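Local atomic coordinates of methyl-accepting chemotaxis protein (Campylobacter jejuni, PDB entry 6W3Y), a protein that probably senses chemical attractants or repellents for chemotaxis through a double Cache (dCache) ligand-binding region, here holding a bound alanine. Residues Q26-D31 and N168-T173; F39-E44 and Y143-Y148; L79-G84 and L157-P162; G88-S93 and L108-K113. All blocks are in the same frame, centred on the assembly; numbering follows the deposited sequence. Where two conformers were deposited one is given.

The long helix 4-48 ties the set together: contact 1 uses its middle and contact 2 a part nearer its C-terminal end, their centres about 23 Å apart. Along the chain, 26-31 and 39-44 come first, then 79-84, 88-93, 108-113, 143-148, 157-162 and last 168-173, so contact 1 encloses the others, contact 4 lies between the segments of contact 3, and contacts 2 and 3 interleave. Contacts 2, 3 and 4 all reach the six-stranded antiparallel sheet; contact 3 sits about 10 Å from contact 2 and 11 Å from contact 4, centre to centre. Contacts 3 and 4 both touch the bound alanine. One helix therefore accompanies both the ligand-holding module and the connection leading out of it.

Contact 1. Residues Q26-D31 and N168-T173; sequences QSTVED and NLVAKT
T28 and V29 of the long helix 4-48 meet L169 and V170 of helix 163-172 and T173 of the loop that follows in a small, nearly antiparallel helix-helix contact, placed at the junction between the two modules of a double Cache (dCache) fold. Helix 163-172 leaves the six-stranded sheet and leads to strand 177-180 of the second sheet, so the contact lays this connection along the long helix. The segment axes approach to 9.6 Å at an angle of 158°, and no hydrogen bond passes between the two segments.

T28 is the centrepiece, its CA atom 6.6 Å from the CA of V170. Its methyl CG2, anti to the backbone N, reaches across to the L169 CB at 3.7 Å. Its hydroxyl turns back along its own helix to the carbonyl of V24, so a threonine can offer a methyl to the neighbour while a backbone oxygen takes up its polar branch. Alongside, V29 and V170 touch through one methyl each, CG2 to CG2 at 4.2 Å; beta-branched, compact valines suit this buried side, where V29 also packs on V233 and F234.

T173 adds the remaining contact. Its methyl CG2 comes within 3.5 Å of T28 OG1, and its hydroxyl also bonds T25 OG1, adding a polar tie to the long helix beside these packing contacts. The V170 carbonyl oxygen is gripped twice from T173, by the backbone N and, in the carbonyl plane, by OG1 at 2.7 Å.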
loop_
_atom_site.group_PDB
_atom_site.type_symbol
_atom_site.label_atom_id
_atom_site.label_comp_id
_atom_site.label_asym_id
_atom_site.label_seq_id
_atom_site.Cartn_x
_atom_site.Cartn_y
_atom_site.Cartn_z
ATOM N N GLN A 26 -11.967 1.218 1.558
ATOM C CA GLN A 26 -11.517 0.295 0.519
ATOM C C GLN A 26 -11.046 1.042 -0.737
ATOM O O GLN A 26 -9.954 0.745 -1.272
ATOM C CB GLN A 26 -12.629 -0.648 0.145
ATOM C CG GLN A 26 -12.279 -1.591 -1.007
ATOM C CD GLN A 26 -13.411 -2.533 -1.380
ATOM O OE1 GLN A 26 -14.334 -2.753 -0.613
ATOM N NE2 GLN A 26 -13.384 -3.010 -2.619
ATOM N N SER A 27 -11.831 2.002 -1.220
ATOM C CA SER A 27 -11.509 2.744 -2.416
ATOM C C SER A 27 -10.192 3.502 -2.228
ATOM O O SER A 27 -9.425 3.679 -3.173
ATOM C CB SER A 27 -12.631 3.749 -2.708
ATOM O OG SER A 27 -13.800 3.074 -3.171
ATOM N N THR A 28 -9.982 4.030 -1.017
ATOM C CA THR A 28 -8.791 4.797 -0.723
ATOM C C THR A 28 -7.558 3.910 -0.973
ATOM O O THR A 28 -6.565 4.345 -1.566
ATOM C CB THR A 28 -8.856 5.291 0.737
ATOM O OG1 THR A 28 -9.975 6.169 0.894
ATOM C CG2 THR A 28 -7.609 6.068 1.119
ATOM N N VAL A 29 -7.595 2.702 -0.452
ATOM C CA VAL A 29 -6.465 1.790 -0.579
ATOM C C VAL A 29 -6.291 1.398 -2.054
ATOM O O VAL A 29 -5.160 1.403 -2.591
ATOM C CB VAL A 29 -6.690 0.548 0.296
ATOM C CG1 VAL A 29 -5.584 -0.468 0.091
ATOM C CG2 VAL A 29 -6.809 0.891 1.799
ATOM N N GLU A 30 -7.390 1.093 -2.737
ATOM C CA GLU A 30 -7.334 0.746 -4.161
ATOM C C GLU A 30 -6.732 1.843 -4.993
ATOM O O GLU A 30 -5.903 1.597 -5.890
ATOM C CB GLU A 30 -8.734 0.439 -4.697
ATOM C CG GLU A 30 -9.321 -0.820 -4.111
ATOM C CD GLU A 30 -10.785 -1.044 -4.462
ATOM O OE1 GLU A 30 -11.458 -0.046 -4.888
ATOM O OE2 GLU A 30 -11.240 -2.200 -4.354
ATOM N N ASP A 31 -7.147 3.096 -4.773
ATOM C CA ASP A 31 -6.723 4.200 -5.617
ATOM C C ASP A 31 -5.261 4.537 -5.387
ATOM O O ASP A 31 -4.539 4.913 -6.307
ATOM C CB ASP A 31 -7.603 5.437 -5.416
ATOM C CG ASP A 31 -9.065 5.243 -5.860
ATOM O OD1 ASP A 31 -9.356 4.252 -6.536
ATOM O OD2 ASP A 31 -9.852 6.135 -5.523
ATOM N N ASN A 168 -1.902 8.031 6.169
ATOM C CA ASN A 168 -2.517 9.340 6.294
ATOM C C ASN A 168 -3.790 9.423 5.454
ATOM O O ASN A 168 -4.791 10.028 5.896
ATOM C CB ASN A 168 -1.566 10.437 5.884
ATOM C CG ASN A 168 -0.445 10.671 6.882
ATOM O OD1 ASN A 168 -0.505 10.248 8.025
ATOM N ND2 ASN A 168 0.610 11.321 6.414
ATOM N N LEU A 169 -3.802 8.845 4.258
ATOM C CA LEU A 169 -5.000 8.842 3.444
ATOM C C LEU A 169 -6.137 8.106 4.154
ATOM O O LEU A 169 -7.291 8.576 4.157
ATOM C CB LEU A 169 -4.705 8.190 2.078
ATOM C CG LEU A 169 -4.022 9.073 1.045
ATOM C CD1 LEU A 169 -3.364 8.231 -0.035
ATOM C CD2 LEU A 169 -4.986 10.084 0.467
ATOM N N VAL A 170 -5.845 6.930 4.711
ATOM C CA VAL A 170 -6.872 6.184 5.407
ATOM C C VAL A 170 -7.369 6.971 6.614
ATOM O O VAL A 170 -8.600 7.004 6.902
ATOM C CB VAL A 170 -6.348 4.782 5.789
ATOM C CG1 VAL A 170 -7.309 4.077 6.747
ATOM C CG2 VAL A 170 -6.116 3.955 4.515
ATOM N N ALA A 171 -6.459 7.536 7.375
ATOM C CA ALA A 171 -6.867 8.238 8.589
ATOM C C ALA A 171 -7.842 9.375 8.319
ATOM O O ALA A 171 -8.733 9.616 9.155
ATOM C CB ALA A 171 -5.662 8.746 9.376
ATOM N N LYS A 172 -7.739 10.041 7.165
ATOM C CA LYS A 172 -8.569 11.207 6.832
ATOM C C LYS A 172 -9.975 10.818 6.451
ATOM O O LYS A 172 -10.836 11.679 6.483
ATOM C CB LYS A 172 -7.916 11.978 5.678
ATOM C CG LYS A 172 -6.745 12.855 6.079
ATOM C CD LYS A 172 -6.153 13.606 4.889
ATOM C CE LYS A 172 -7.125 14.637 4.357
ATOM N NZ LYS A 172 -6.807 16.005 4.848
ATOM N N THR A 173 -10.239 9.547 6.123
ATOM C CA THR A 173 -11.564 9.111 5.691
ATOM C C THR A 173 -12.612 9.302 6.787
ATOM O O THR A 173 -12.318 9.071 7.978
ATOM C CB THR A 173 -11.522 7.608 5.284
ATOM O OG1 THR A 173 -11.241 6.792 6.431
ATOM C CG2 THR A 173 -10.603 7.411 4.119
#

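Contact 2. Residues F39-E44 and Y143-Y148; sequences FTRALE and YSKAIY
The charged pair comes first: E44 on helix 4-48 and K145 on strand 139-149 form a salt bridge, with K145 NZ 2.7 Å from E44 OE2 on its syn lone pair. The lysine reaches it by bending at chi2 (63°) and again at chi4, which folds CG and CE against the carboxylate. K145 NZ has a further weak bond to N123 O.

Water extends this polar patch. One molecule donates to E44 OE1 at 2.7 Å and accepts from R41 NE, with a weak bond from K145 NZ; another donates to E44 OE2 and accepts from the backbone N of Y148. Both carboxylate oxygens are thereby engaged, and the negative charge probably offsets the nearby cations R41 and K145.

Van der Waals packing fills the rest. The E44 and I147 side chains slide past each other in opposite directions, CG to CG1 at 4.1 Å, while the I147 CD1 methyl reaches the E44 CA. T40 OG1 lies 3.6 Å from Y143 CB, its hydroxyl being bonded to N36 O, and the T40 methyl CG2 rests near K145 CB. A small threonine is consistent with the helix lying close on the strand, and Y143 sends its hydroxyl to N36 ND2.

With segment axes 9.0 Å apart and 29° from parallel, the long helix lies along the antiparallel sheet, the helix-on-sheet packing of a Cache (PDC-type) sensor module.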
loop_
_atom_site.group_PDB
_atom_site.type_symbol
_atom_site.label_atom_id
_atom_site.label_comp_id
_atom_site.label_asym_id
_atom_site.label_seq_id
_atom_site.Cartn_x
_atom_site.Cartn_y
_atom_site.Cartn_z
ATOM N N PHE A 39 1.947 4.833 -12.522
ATOM C CA PHE A 39 3.205 5.563 -12.547
ATOM C C PHE A 39 4.365 4.631 -12.905
ATOM O O PHE A 39 5.215 4.958 -13.751
ATOM C CB PHE A 39 3.391 6.199 -11.160
ATOM C CG PHE A 39 4.725 6.814 -10.907
ATOM C CD1 PHE A 39 5.743 6.071 -10.317
ATOM C CD2 PHE A 39 4.968 8.148 -11.172
ATOM C CE1 PHE A 39 6.976 6.644 -10.065
ATOM C CE2 PHE A 39 6.191 8.736 -10.877
ATOM C CZ PHE A 39 7.177 7.971 -10.271
ATOM N N THR A 40 4.412 3.495 -12.214
ATOM C CA THR A 40 5.491 2.535 -12.411
ATOM C C THR A 40 5.502 2.009 -13.848
ATOM O O THR A 40 6.560 1.857 -14.481
ATOM C CB THR A 40 5.374 1.407 -11.376
ATOM O OG1 THR A 40 5.466 1.964 -10.062
ATOM C CG2 THR A 40 6.448 0.372 -11.547
ATOM N N ARG A 41 4.319 1.726 -14.368
ATOM C CA ARG A 41 4.159 1.270 -15.732
ATOM C C ARG A 41 4.625 2.304 -16.762
ATOM O O ARG A 41 5.286 1.965 -17.758
ATOM C CB ARG A 41 2.707 0.868 -15.965
ATOM C CG ARG A 41 2.385 0.479 -17.385
ATOM C CD ARG A 41 1.205 -0.485 -17.419
ATOM N NE ARG A 41 1.609 -1.831 -17.011
ATOM C CZ ARG A 41 1.234 -2.460 -15.893
ATOM N NH1 ARG A 41 0.301 -1.957 -15.076
ATOM N NH2 ARG A 41 1.801 -3.621 -15.583
ATOM N N ALA A 42 4.307 3.573 -16.504
ATOM C CA ALA A 42 4.743 4.633 -17.403
ATOM C C ALA A 42 6.265 4.745 -17.408
ATOM O O ALA A 42 6.878 4.924 -18.468
ATOM C CB ALA A 42 4.110 5.974 -17.026
ATOM N N LEU A 43 6.875 4.617 -16.240
ATOM C CA LEU A 43 8.314 4.703 -16.123
ATOM C C LEU A 43 8.983 3.518 -16.836
ATOM O O LEU A 43 9.975 3.712 -17.579
ATOM C CB LEU A 43 8.682 4.763 -14.644
ATOM C CG LEU A 43 10.170 4.885 -14.293
ATOM C CD1 LEU A 43 10.881 5.946 -15.092
ATOM C CD2 LEU A 43 10.294 5.229 -12.816
ATOM N N GLU A 44 8.450 2.318 -16.655
ATOM C CA GLU A 44 8.938 1.154 -17.394
ATOM C C GLU A 44 8.938 1.451 -18.893
ATOM O O GLU A 44 9.915 1.156 -19.596
ATOM C CB GLU A 44 8.025 -0.038 -17.105
ATOM C CG GLU A 44 8.193 -1.207 -18.088
ATOM C CD GLU A 44 7.214 -2.332 -17.836
ATOM O OE1 GLU A 44 5.999 -2.064 -17.665
ATOM O OE2 GLU A 44 7.655 -3.498 -17.743
ATOM N N TYR A 143 6.990 -0.684 -5.243
ATOM C CA TYR A 143 6.418 -1.187 -6.483
ATOM C C TYR A 143 7.606 -1.500 -7.377
ATOM O O TYR A 143 8.424 -0.608 -7.662
ATOM C CB TYR A 143 5.539 -0.102 -7.120
ATOM C CG TYR A 143 4.433 0.354 -6.213
ATOM C CD1 TYR A 143 4.672 1.288 -5.217
ATOM C CD2 TYR A 143 3.188 -0.218 -6.277
ATOM C CE1 TYR A 143 3.679 1.649 -4.316
ATOM C CE2 TYR A 143 2.194 0.112 -5.365
ATOM C CZ TYR A 143 2.455 1.055 -4.393
ATOM O OH TYR A 143 1.477 1.481 -3.509
ATOM N N SER A 144 7.715 -2.758 -7.821
ATOM C CA SER A 144 8.839 -3.127 -8.677
ATOM C C SER A 144 8.365 -3.833 -9.938
ATOM O O SER A 144 7.269 -4.395 -9.980
ATOM C CB SER A 144 9.863 -3.979 -7.918
ATOM O OG SER A 144 9.299 -5.166 -7.488
ATOM N N LYS A 145 9.197 -3.743 -10.967
ATOM C CA LYS A 145 8.804 -4.263 -12.259
ATOM C C LYS A 145 10.072 -4.605 -13.030
ATOM O O LYS A 145 10.925 -3.754 -13.239
ATOM C CB LYS A 145 7.990 -3.189 -13.022
ATOM C CG LYS A 145 7.418 -3.623 -14.363
ATOM C CD LYS A 145 6.421 -4.732 -14.229
ATOM C CE LYS A 145 5.405 -4.833 -15.368
ATOM N NZ LYS A 145 6.035 -5.367 -16.590
ATOM N N ALA A 146 10.149 -5.866 -13.497
ATOM C CA ALA A 146 11.230 -6.255 -14.404
ATOM C C ALA A 146 10.981 -5.635 -15.780
ATOM O O ALA A 146 9.911 -5.788 -16.377
ATOM C CB ALA A 146 11.322 -7.758 -14.509
ATOM N N ILE A 147 11.969 -4.858 -16.258
ATOM C CA ILE A 147 11.872 -4.182 -17.542
ATOM C C ILE A 147 12.575 -4.986 -18.624
ATOM O O ILE A 147 13.765 -5.265 -18.500
ATOM C CB ILE A 147 12.510 -2.774 -17.480
ATOM C CG1 ILE A 147 11.860 -1.899 -16.412
ATOM C CG2 ILE A 147 12.507 -2.115 -18.849
ATOM C CD1 ILE A 147 12.503 -0.533 -16.345
ATOM N N TYR A 148 11.827 -5.257 -19.678
ATOM C CA TYR A 148 12.314 -6.000 -20.839
ATOM C C TYR A 148 12.269 -5.111 -22.060
ATOM O O TYR A 148 11.314 -4.355 -22.286
ATOM C CB TYR A 148 11.491 -7.262 -21.098
ATOM C CG TYR A 148 11.523 -8.231 -19.928
ATOM C CD1 TYR A 148 10.661 -8.109 -18.865
ATOM C CD2 TYR A 148 12.417 -9.307 -19.895
ATOM C CE1 TYR A 148 10.674 -8.981 -17.823
ATOM C CE2 TYR A 148 12.484 -10.150 -18.795
ATOM C CZ TYR A 148 11.578 -9.989 -17.770
ATOM O OH TYR A 148 11.659 -10.816 -16.676
HETATM O O HOH W 1 3.807 -3.529 -18.035
HETATM O O HOH W 2 8.976 -4.695 -19.755
#

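Contact 3. Residues L79-G84 and L157-P162; sequences LNVYLG and LGVDIP. With ALA (alanine), chain C.
N80, V81, Y82 and L83 run antiparallel to L157, G158, V159 and D160 as neighbouring strands in the middle of the Cache sheet, their axes 4.7 Å apart. Y82 and G158 are a hydrogen-bonded pair, exchanging G158 N to Y82 O at 2.8 Å and Y82 N to G158 O, while V81 with V159 and L83 with L157 are non-hydrogen-bonded pairs. The valines and leucines share the apolar face, where L43 of helix 4-48 packs on V81 and L157.

N80, Y82 and D160 lie on the ligand-facing side. The tyrosine takes chi1 49°, placing CG between the backbone N and the carbonyl carbon and laying the ring over G158. Glycine suits that spot: its CA forms a CH-pi contact 3.9 Å from the ring centroid, and the opposite ring face receives the alanine methyl. W115 meets the ring edge-to-face.

D160 ties the site together. Its OD1 accepts the Y82 hydroxyl at 2.7 Å from the syn side, somewhat out of the carboxylate plane, and is also bonded to the hydroxyl of T142. The amide of N80 stands nearly perpendicular to the carboxylate, 83° between planes, and N80 ND2 also bonds D133. The D160 carboxylate, probably negatively charged, suits an amino-acid site, where it can meet the ligand's ammonium group. D160 OD2 takes both N80 ND2 at 2.9 Å, on its anti side, and the ligand N at 2.8 Å.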
loop_
_atom_site.group_PDB
_atom_site.type_symbol
_atom_site.label_atom_id
_atom_site.label_comp_id
_atom_site.label_asym_id
_atom_site.label_seq_id
_atom_site.Cartn_x
_atom_site.Cartn_y
_atom_site.Cartn_z
ATOM N N LEU A 79 10.043 8.535 -2.503
ATOM C CA LEU A 79 11.235 8.577 -1.659
ATOM C C LEU A 79 12.501 8.192 -2.466
ATOM O O LEU A 79 13.534 8.854 -2.391
ATOM C CB LEU A 79 11.068 7.675 -0.454
ATOM C CG LEU A 79 12.110 7.849 0.630
ATOM C CD1 LEU A 79 11.913 9.240 1.291
ATOM C CD2 LEU A 79 11.978 6.739 1.670
ATOM N N ASN A 80 12.385 7.083 -3.206
ATOM C CA ASN A 80 13.483 6.565 -4.047
ATOM C C ASN A 80 12.866 6.050 -5.347
ATOM O O ASN A 80 11.774 5.437 -5.284
ATOM C CB ASN A 80 14.261 5.423 -3.385
ATOM C CG ASN A 80 14.841 5.738 -2.050
ATOM O OD1 ASN A 80 15.738 6.573 -1.949
ATOM N ND2 ASN A 80 14.371 5.014 -1.030
ATOM N N VAL A 81 13.609 6.158 -6.429
ATOM C CA VAL A 81 13.238 5.529 -7.689
ATOM C C VAL A 81 14.553 5.006 -8.265
ATOM O O VAL A 81 15.552 5.731 -8.292
ATOM C CB VAL A 81 12.558 6.534 -8.658
ATOM C CG1 VAL A 81 12.260 5.867 -9.993
ATOM C CG2 VAL A 81 11.242 7.054 -8.075
ATOM N N TYR A 82 14.575 3.731 -8.686
ATOM C CA TYR A 82 15.860 3.073 -8.936
ATOM C C TYR A 82 15.717 1.933 -9.934
ATOM O O TYR A 82 14.619 1.429 -10.160
ATOM C CB TYR A 82 16.508 2.628 -7.604
ATOM C CG TYR A 82 15.585 1.864 -6.687
ATOM C CD1 TYR A 82 14.798 2.550 -5.761
ATOM C CD2 TYR A 82 15.468 0.471 -6.691
ATOM C CE1 TYR A 82 13.925 1.865 -4.914
ATOM C CE2 TYR A 82 14.635 -0.221 -5.832
ATOM C CZ TYR A 82 13.855 0.491 -4.925
ATOM O OH TYR A 82 13.027 -0.201 -4.077
ATOM N N LEU A 83 16.877 1.506 -10.474
ATOM C CA LEU A 83 16.945 0.420 -11.415
ATOM C C LEU A 83 18.065 -0.511 -10.971
ATOM O O LEU A 83 19.251 -0.131 -10.951
ATOM C CB LEU A 83 17.205 0.931 -12.823
ATOM C CG LEU A 83 17.258 -0.127 -13.923
ATOM C CD1 LEU A 83 15.912 -0.799 -14.116
ATOM C CD2 LEU A 83 17.747 0.481 -15.226
ATOM N N GLY A 84 17.708 -1.732 -10.636
ATOM C CA GLY A 84 18.671 -2.763 -10.226
ATOM C C GLY A 84 19.084 -3.648 -11.383
ATOM O O GLY A 84 18.238 -4.073 -12.174
ATOM N N LEU A 157 13.036 -2.246 -12.059
ATOM C CA LEU A 157 12.682 -0.906 -11.609
ATOM C C LEU A 157 12.078 -1.040 -10.211
ATOM O O LEU A 157 11.239 -1.909 -9.975
ATOM C CB LEU A 157 11.637 -0.354 -12.596
ATOM C CG LEU A 157 11.027 0.991 -12.257
ATOM C CD1 LEU A 157 12.074 2.089 -12.307
ATOM C CD2 LEU A 157 9.903 1.293 -13.238
ATOM N N GLY A 158 12.432 -0.106 -9.328
ATOM C CA GLY A 158 11.742 0.010 -8.045
ATOM C C GLY A 158 11.342 1.450 -7.761
ATOM O O GLY A 158 12.062 2.386 -8.089
ATOM N N VAL A 159 10.161 1.579 -7.135
ATOM C CA VAL A 159 9.591 2.859 -6.725
ATOM C C VAL A 159 9.190 2.732 -5.254
ATOM O O VAL A 159 8.370 1.882 -4.922
ATOM C CB VAL A 159 8.371 3.223 -7.582
ATOM C CG1 VAL A 159 7.739 4.502 -7.048
ATOM C CG2 VAL A 159 8.736 3.350 -9.051
ATOM N N ASP A 160 9.783 3.566 -4.383
ATOM C CA ASP A 160 9.476 3.497 -2.960
ATOM C C ASP A 160 8.604 4.697 -2.573
ATOM O O ASP A 160 8.976 5.857 -2.749
ATOM C CB ASP A 160 10.754 3.619 -2.091
ATOM C CG ASP A 160 11.703 2.448 -2.214
ATOM O OD1 ASP A 160 11.314 1.400 -2.783
ATOM O OD2 ASP A 160 12.847 2.608 -1.700
ATOM N N ILE A 161 7.420 4.376 -2.047
ATOM C CA ILE A 161 6.480 5.368 -1.556
ATOM C C ILE A 161 6.389 5.198 -0.021
ATOM O O ILE A 161 6.174 4.091 0.446
ATOM C CB ILE A 161 5.081 5.162 -2.183
ATOM C CG1 ILE A 161 5.139 5.130 -3.698
ATOM C CG2 ILE A 161 4.133 6.264 -1.669
ATOM C CD1 ILE A 161 5.657 6.377 -4.358
ATOM N N PRO A 162 6.515 6.293 0.753
ATOM C CA PRO A 162 6.386 6.128 2.206
ATOM C C PRO A 162 5.069 5.460 2.558
ATOM O O PRO A 162 3.996 5.905 2.128
ATOM C CB PRO A 162 6.454 7.566 2.735
ATOM C CG PRO A 162 7.301 8.275 1.697
ATOM C CD PRO A 162 6.830 7.691 0.394
HETATM N N ALA C . 14.182 0.392 -0.701
HETATM C CA ALA C . 15.136 -0.500 -1.426
HETATM C C ALA C . 15.804 -1.407 -0.426
HETATM O O ALA C . 15.694 -1.170 0.800
HETATM C CB ALA C . 16.172 0.328 -2.131
HETATM O OXT ALA C . 16.396 -2.414 -0.906
#

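Contact 4. Residues G88-S93 and L108-K113; sequences GKVLLS and LDIKTK. With ALA (alanine), chain C.
I110, V90 and G88 carry this contact, which joins the start of strand 90-94 to the loop preceding helix 114-119. I110 works with two branches. Its CG2 presses on V90 CG2 at 3.4 Å, tighter than usual for two methyls, while CD1 lies 3.7 Å from the G88 carbonyl oxygen. A chi1 of 68° sends the CG1 branch toward G88 and leaves CG2 to meet V90.

V90 adds a second apolar touch, its CB 4.0 Å from L108 CD1, the two side chains crossing at about a right angle. Behind it V90 packs on Y82, so a compact branched residue fits between Y82 and the loop.

G88 has a positive phi (87°), a backbone shape that suits glycine, and contributes main chain alone. Its carbonyl O accepts hydrogen bonds from two waters: one, at 2.8 Å, also accepts from L108 N, and the other from I110 N.

The same loop presents K113, the residue at the N-cap of helix 114-119. Its NZ donates to L108 O and to the alanine OXT, both at 2.8 Å. W115 NE1, Y131 OH and D160 OD2 bind the same ligand, so the loop contributes to the amino-acid pocket of a Cache sensor module.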
loop_
_atom_site.group_PDB
_atom_site.type_symbol
_atom_site.label_atom_id
_atom_site.label_comp_id
_atom_site.label_asym_id
_atom_site.label_seq_id
_atom_site.Cartn_x
_atom_site.Cartn_y
_atom_site.Cartn_z
ATOM N N GLY A 88 24.314 -6.685 -9.730
ATOM C CA GLY A 88 24.102 -6.301 -8.364
ATOM C C GLY A 88 24.100 -4.817 -8.083
ATOM O O GLY A 88 23.738 -4.398 -6.979
ATOM N N LYS A 89 24.412 -4.010 -9.086
ATOM C CA LYS A 89 24.421 -2.543 -8.881
ATOM C C LYS A 89 23.012 -1.993 -9.048
ATOM O O LYS A 89 22.177 -2.548 -9.756
ATOM C CB LYS A 89 25.378 -1.875 -9.842
ATOM C CG LYS A 89 26.789 -2.375 -9.703
ATOM C CD LYS A 89 27.731 -1.448 -10.390
ATOM C CE LYS A 89 29.142 -1.961 -10.373
ATOM N NZ LYS A 89 29.919 -1.078 -11.253
ATOM N N VAL A 90 22.788 -0.834 -8.433
ATOM C CA VAL A 90 21.504 -0.123 -8.522
ATOM C C VAL A 90 21.761 1.321 -8.921
ATOM O O VAL A 90 22.552 2.027 -8.258
ATOM C CB VAL A 90 20.761 -0.142 -7.171
ATOM C CG1 VAL A 90 19.487 0.684 -7.269
ATOM C CG2 VAL A 90 20.425 -1.552 -6.769
ATOM N N LEU A 91 21.106 1.790 -9.986
ATOM C CA LEU A 91 21.097 3.206 -10.298
ATOM C C LEU A 91 19.987 3.851 -9.473
ATOM O O LEU A 91 18.807 3.481 -9.613
ATOM C CB LEU A 91 20.808 3.435 -11.779
ATOM C CG LEU A 91 20.741 4.911 -12.152
ATOM C CD1 LEU A 91 22.063 5.636 -11.913
ATOM C CD2 LEU A 91 20.336 5.093 -13.593
ATOM N N LEU A 92 20.390 4.723 -8.556
ATOM C CA LEU A 92 19.476 5.205 -7.489
ATOM C C LEU A 92 19.249 6.697 -7.574
ATOM O O LEU A 92 20.210 7.487 -7.491
ATOM C CB LEU A 92 20.097 4.879 -6.148
ATOM C CG LEU A 92 19.425 5.371 -4.881
ATOM C CD1 LEU A 92 17.996 4.869 -4.742
ATOM C CD2 LEU A 92 20.262 5.043 -3.652
ATOM N N SER A 93 17.975 7.105 -7.669
ATOM C CA SER A 93 17.582 8.485 -7.465
ATOM C C SER A 93 16.856 8.584 -6.129
ATOM O O SER A 93 15.821 7.936 -5.942
ATOM C CB SER A 93 16.635 8.915 -8.597
ATOM O OG SER A 93 16.231 10.269 -8.466
ATOM N N LEU A 108 23.491 -2.718 -2.013
ATOM C CA LEU A 108 22.096 -2.942 -1.637
ATOM C C LEU A 108 21.639 -4.377 -1.620
ATOM O O LEU A 108 20.462 -4.684 -1.347
ATOM C CB LEU A 108 21.176 -2.053 -2.464
ATOM C CG LEU A 108 21.396 -0.556 -2.192
ATOM C CD1 LEU A 108 20.579 0.269 -3.159
ATOM C CD2 LEU A 108 21.124 -0.122 -0.766
ATOM N N ASP A 109 22.592 -5.307 -1.823
ATOM C CA ASP A 109 22.321 -6.721 -1.686
ATOM C C ASP A 109 21.025 -7.126 -2.387
ATOM O O ASP A 109 20.202 -7.870 -1.833
ATOM C CB ASP A 109 22.227 -7.103 -0.209
ATOM C CG ASP A 109 23.485 -6.828 0.539
ATOM O OD1 ASP A 109 24.580 -7.092 -0.007
ATOM O OD2 ASP A 109 23.390 -6.307 1.663
ATOM N N ILE A 110 20.880 -6.748 -3.665
ATOM C CA ILE A 110 19.565 -6.787 -4.285
ATOM C C ILE A 110 19.084 -8.202 -4.580
ATOM O O ILE A 110 17.876 -8.485 -4.553
ATOM C CB ILE A 110 19.443 -5.899 -5.516
ATOM C CG1 ILE A 110 20.273 -6.399 -6.684
ATOM C CG2 ILE A 110 19.807 -4.497 -5.160
ATOM C CD1 ILE A 110 20.287 -5.458 -7.864
ATOM N N LYS A 111 20.016 -9.129 -4.784
ATOM C CA LYS A 111 19.575 -10.492 -5.061
ATOM C C LYS A 111 19.056 -11.218 -3.808
ATOM O O LYS A 111 18.568 -12.343 -3.900
ATOM C CB LYS A 111 20.661 -11.279 -5.799
ATOM C CG LYS A 111 20.801 -10.807 -7.257
ATOM C CD LYS A 111 21.849 -11.537 -8.061
ATOM C CE LYS A 111 21.882 -10.999 -9.473
ATOM N NZ LYS A 111 22.885 -11.747 -10.292
ATOM N N THR A 112 19.093 -10.553 -2.648
ATOM C CA THR A 112 18.451 -11.047 -1.434
ATOM C C THR A 112 17.141 -10.324 -1.126
ATOM O O THR A 112 16.511 -10.610 -0.087
ATOM C CB THR A 112 19.354 -10.943 -0.189
ATOM O OG1 THR A 112 19.483 -9.565 0.204
ATOM C CG2 THR A 112 20.700 -11.571 -0.441
ATOM N N LYS A 113 16.782 -9.330 -1.946
ATOM C CA LYS A 113 15.642 -8.462 -1.657
ATOM C C LYS A 113 14.424 -9.006 -2.421
ATOM O O LYS A 113 14.487 -9.216 -3.637
ATOM C CB LYS A 113 15.941 -7.008 -2.094
ATOM C CG LYS A 113 17.078 -6.279 -1.396
ATOM C CD LYS A 113 16.704 -5.844 -0.010
ATOM C CE LYS A 113 17.882 -5.306 0.764
ATOM N NZ LYS A 113 18.357 -3.971 0.312
HETATM N N ALA C . 14.182 0.392 -0.701
HETATM C CA ALA C . 15.136 -0.500 -1.426
HETATM C C ALA C . 15.804 -1.407 -0.426
HETATM O O ALA C . 15.694 -1.170 0.800
HETATM C CB ALA C . 16.172 0.328 -2.131
HETATM O OXT ALA C . 16.396 -2.414 -0.906
HETATM O O HOH W 3 23.538 -2.433 -4.943
HETATM O O HOH W 4 23.498 -6.013 -4.853
#